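Putative aldolase (Bacteroides vulgatus ATCC 8482, PDB 3DXI) is of unestablished function but has a TIM-barrel domain of the HMGL-like family. Local coordinates at residues A[148-153]-A[158-163]. Numbering follows the deposited sequence.
Sequences SKLKAI and DLFCMV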
ATOM      1  N   SER A 148     -14.378 -20.836 -20.436  1.00 24.29           N
ATOM      2  CA  SER A 148     -15.278 -21.937 -20.758  1.00 24.76           C
ATOM      3  C   SER A 148     -14.706 -23.283 -20.327  1.00 25.25           C
ATOM      4  O   SER A 148     -15.427 -24.275 -20.233  1.00 26.18           O
ATOM      5  CB  SER A 148     -15.559 -21.958 -22.264  1.00 26.46           C
ATOM      6  OG  SER A 148     -16.141 -20.733 -22.685  1.00 27.76           O
ATOM      7  N   LYS A 149     -13.405 -23.316 -20.066  1.00 24.77           N
ATOM      8  CA  LYS A 149     -12.750 -24.546 -19.643  1.00 24.84           C
ATOM      9  C   LYS A 149     -12.864 -24.762 -18.140  1.00 23.29           C
ATOM     10  O   LYS A 149     -12.405 -25.784 -17.622  1.00 24.02           O
ATOM     11  CB  LYS A 149     -11.268 -24.517 -20.028  1.00 25.44           C
ATOM     12  CG  LYS A 149     -11.021 -24.429 -21.525  1.00 26.94           C
ATOM     13  CD  LYS A 149      -9.536 -24.377 -21.843  1.00 26.74           C
ATOM     14  CE  LYS A 149      -9.311 -24.287 -23.346  1.00 28.58           C
ATOM     15  NZ  LYS A 149      -7.864 -24.264 -23.721  1.00 29.55           N
ATOM     16  N   LEU A 150     -13.472 -23.807 -17.441  1.00 21.49           N
ATOM     17  CA  LEU A 150     -13.602 -23.912 -15.995  1.00 18.46           C
ATOM     18  C   LEU A 150     -14.766 -24.781 -15.540  1.00 17.56           C
ATOM     19  O   LEU A 150     -14.779 -25.248 -14.403  1.00 17.46           O
ATOM     20  CB  LEU A 150     -13.713 -22.518 -15.367  1.00 17.91           C
ATOM     21  CG  LEU A 150     -12.538 -21.568 -15.622  1.00 16.37           C
ATOM     22  CD1 LEU A 150     -12.731 -20.308 -14.794  1.00 15.12           C
ATOM     23  CD2 LEU A 150     -11.218 -22.240 -15.256  1.00 15.05           C
ATOM     24  N   LYS A 151     -15.744 -25.011 -16.408  1.00 17.64           N
ATOM     25  CA  LYS A 151     -16.864 -25.848 -16.001  1.00 18.56           C
ATOM     26  C   LYS A 151     -16.386 -27.261 -15.668  1.00 18.15           C
ATOM     27  O   LYS A 151     -16.996 -27.957 -14.854  1.00 18.31           O
ATOM     28  CB  LYS A 151     -17.931 -25.923 -17.094  1.00 20.78           C
ATOM     29  CG  LYS A 151     -19.103 -26.809 -16.689  1.00 25.20           C
ATOM     30  CD  LYS A 151     -20.246 -26.777 -17.692  1.00 29.38           C
ATOM     31  CE  LYS A 151     -21.361 -27.728 -17.274  1.00 29.23           C
ATOM     32  NZ  LYS A 151     -22.532 -27.648 -18.197  1.00 32.33           N
ATOM     33  N   ALA A 152     -15.288 -27.678 -16.289  1.00 18.00           N
ATOM     34  CA  ALA A 152     -14.743 -29.014 -16.064  1.00 18.59           C
ATOM     35  C   ALA A 152     -14.187 -29.240 -14.653  1.00 18.63           C
ATOM     36  O   ALA A 152     -13.885 -30.374 -14.276  1.00 19.75           O
ATOM     37  CB  ALA A 152     -13.662 -29.311 -17.105  1.00 18.97           C
ATOM     38  N   ILE A 153     -14.056 -28.173 -13.868  1.00 17.95           N
ATOM     39  CA  ILE A 153     -13.522 -28.304 -12.515  1.00 15.25           C
ATOM     40  C   ILE A 153     -14.602 -28.337 -11.437  1.00 14.86           C
ATOM     41  O   ILE A 153     -14.300 -28.519 -10.259  1.00 13.07           O
ATOM     42  CB  ILE A 153     -12.538 -27.156 -12.186  1.00 14.29           C
ATOM     43  CG1 ILE A 153     -13.299 -25.862 -11.887  1.00 15.47           C
ATOM     44  CG2 ILE A 153     -11.608 -26.925 -13.357  1.00 14.69           C
ATOM     45  CD1 ILE A 153     -12.409 -24.737 -11.358  1.00 15.80           C
ATOM     46  N   ASP A 158     -12.004 -27.416  -4.986  1.00 11.94           N
ATOM     47  CA  ASP A 158     -12.560 -27.039  -3.697  1.00 10.21           C
ATOM     48  C   ASP A 158     -12.242 -25.560  -3.554  1.00 10.90           C
ATOM     49  O   ASP A 158     -12.750 -24.872  -2.670  1.00 10.07           O
ATOM     50  CB  ASP A 158     -11.895 -27.831  -2.580  1.00 11.62           C
ATOM     51  CG  ASP A 158     -12.364 -29.262  -2.542  1.00 10.40           C
ATOM     52  OD1 ASP A 158     -13.510 -29.479  -2.100  1.00 13.89           O
ATOM     53  OD2 ASP A 158     -11.604 -30.158  -2.967  1.00 11.04           O
ATOM     54  N   LEU A 159     -11.385 -25.088  -4.451  1.00  9.65           N
ATOM     55  CA  LEU A 159     -10.973 -23.701  -4.483  1.00  9.66           C
ATOM     56  C   LEU A 159     -10.366 -23.332  -5.831  1.00  9.86           C
ATOM     57  O   LEU A 159      -9.507 -24.046  -6.352  1.00  9.98           O
ATOM     58  CB  LEU A 159      -9.942 -23.419  -3.384  1.00 10.25           C
ATOM     59  CG  LEU A 159      -9.284 -22.039  -3.482  1.00 11.28           C
ATOM     60  CD1 LEU A 159     -10.365 -20.969  -3.360  1.00 11.98           C
ATOM     61  CD2 LEU A 159      -8.218 -21.867  -2.407  1.00 10.44           C
ATOM     62  N   PHE A 160     -10.837 -22.223  -6.389  1.00 10.46           N
ATOM     63  CA  PHE A 160     -10.317 -21.689  -7.640  1.00 10.76           C
ATOM     64  C   PHE A 160      -9.740 -20.330  -7.242  1.00  9.74           C
ATOM     65  O   PHE A 160     -10.482 -19.362  -7.075  1.00  9.68           O
ATOM     66  CB  PHE A 160     -11.425 -21.490  -8.675  1.00 10.24           C
ATOM     67  CG  PHE A 160     -10.923 -20.966  -9.994  1.00 11.80           C
ATOM     68  CD1 PHE A 160     -10.256 -21.805 -10.880  1.00 10.74           C
ATOM     69  CD2 PHE A 160     -11.070 -19.620 -10.325  1.00 10.00           C
ATOM     70  CE1 PHE A 160      -9.739 -21.316 -12.074  1.00 10.91           C
ATOM     71  CE2 PHE A 160     -10.555 -19.118 -11.523  1.00 11.79           C
ATOM     72  CZ  PHE A 160      -9.889 -19.969 -12.398  1.00 10.76           C
ATOM     73  N   CYS A 161      -8.420 -20.265  -7.087  1.00  9.70           N
ATOM     74  CA  CYS A 161      -7.743 -19.039  -6.664  1.00  9.30           C
ATOM     75  C   CYS A 161      -7.197 -18.187  -7.813  1.00  8.10           C
ATOM     76  O   CYS A 161      -6.377 -18.653  -8.604  1.00  8.39           O
ATOM     77  CB  CYS A 161      -6.607 -19.406  -5.704  1.00 10.25           C
ATOM     78  SG  CYS A 161      -5.770 -18.000  -4.943  1.00 12.92           S
HETATM   79  N   MSE A 162      -7.668 -16.944  -7.910  1.00  8.08           N
HETATM   80  CA  MSE A 162      -7.203 -16.029  -8.953  1.00  9.50           C
HETATM   81  C   MSE A 162      -5.923 -15.357  -8.456  1.00  9.60           C
HETATM   82  O   MSE A 162      -5.930 -14.687  -7.428  1.00 11.12           O
HETATM   83  CB  MSE A 162      -8.270 -14.969  -9.247  1.00 11.43           C
HETATM   84  CG  MSE A 162      -9.650 -15.540  -9.546  1.00 14.52           C
HETATM   85 SE   MSE A 162     -10.925 -14.148  -9.937  1.00 22.94          SE
HETATM   86  CE  MSE A 162     -10.982 -13.288  -8.205  1.00 16.62           C
ATOM     87  N   VAL A 163      -4.826 -15.537  -9.187  1.00 10.38           N
ATOM     88  CA  VAL A 163      -3.541 -14.970  -8.782  1.00 10.46           C
ATOM     89  C   VAL A 163      -3.093 -13.717  -9.538  1.00 11.51           C
ATOM     90  O   VAL A 163      -2.896 -13.738 -10.754  1.00 12.19           O
ATOM     91  CB  VAL A 163      -2.429 -16.035  -8.896  1.00  9.20           C
ATOM     92  CG1 VAL A 163      -1.101 -15.474  -8.405  1.00 10.49           C
ATOM     93  CG2 VAL A 163      -2.821 -17.266  -8.093  1.00 11.59           C
TER
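In this beta/alpha barrel the 3-10 segment 148-153 belongs to the connection between strands 129-134 and 159-163, and L150 and I153 pack from outside the barrel wall onto F160 of strand 159-163. The contact is wholly apolar and small, burying 134 Å² in all, and no hydrogen bond crosses it. L150 sets both methyls on one side of the ring, near its far end: CD2 lies 3.6 Å from F160 CE1, while CD1 sits 3.7 Å from F160 CZ. I153 reaches the ring from that same side but nearer its root, where CD1 comes within 3.7 Å of F160 CD1. L150 CD2 and I153 CD1 both approach the ring obliquely, and the two side chains each cross F160 at about a right angle. F160 carries CG anti to its backbone N (chi1 -179°), which extends the phenyl from the strand toward the connection. In I153, CG1 stands between the backbone N and the carbonyl carbon (chi1 76°), and the extended second torsion carries CD1 onward to the ring. The two aliphatic residues are three apart on one turn, closed by the bond from I153 N to L150 O at 3.1 Å, and therefore present their side chains together. Further apolar groups border the same cluster: W140 meets the F160 ring with its own, V134 and V187 touch F160, and I117 of helix 113-124 packs on I153. The backbone of F160 meanwhile bonds to P188 and G190, tying its strand to 189-192. All three touching residues are buried, as expected of the layer between sheet and outer connections in a TIM barrel, where apolar residues of a parallel strand meet those of the preceding crossover.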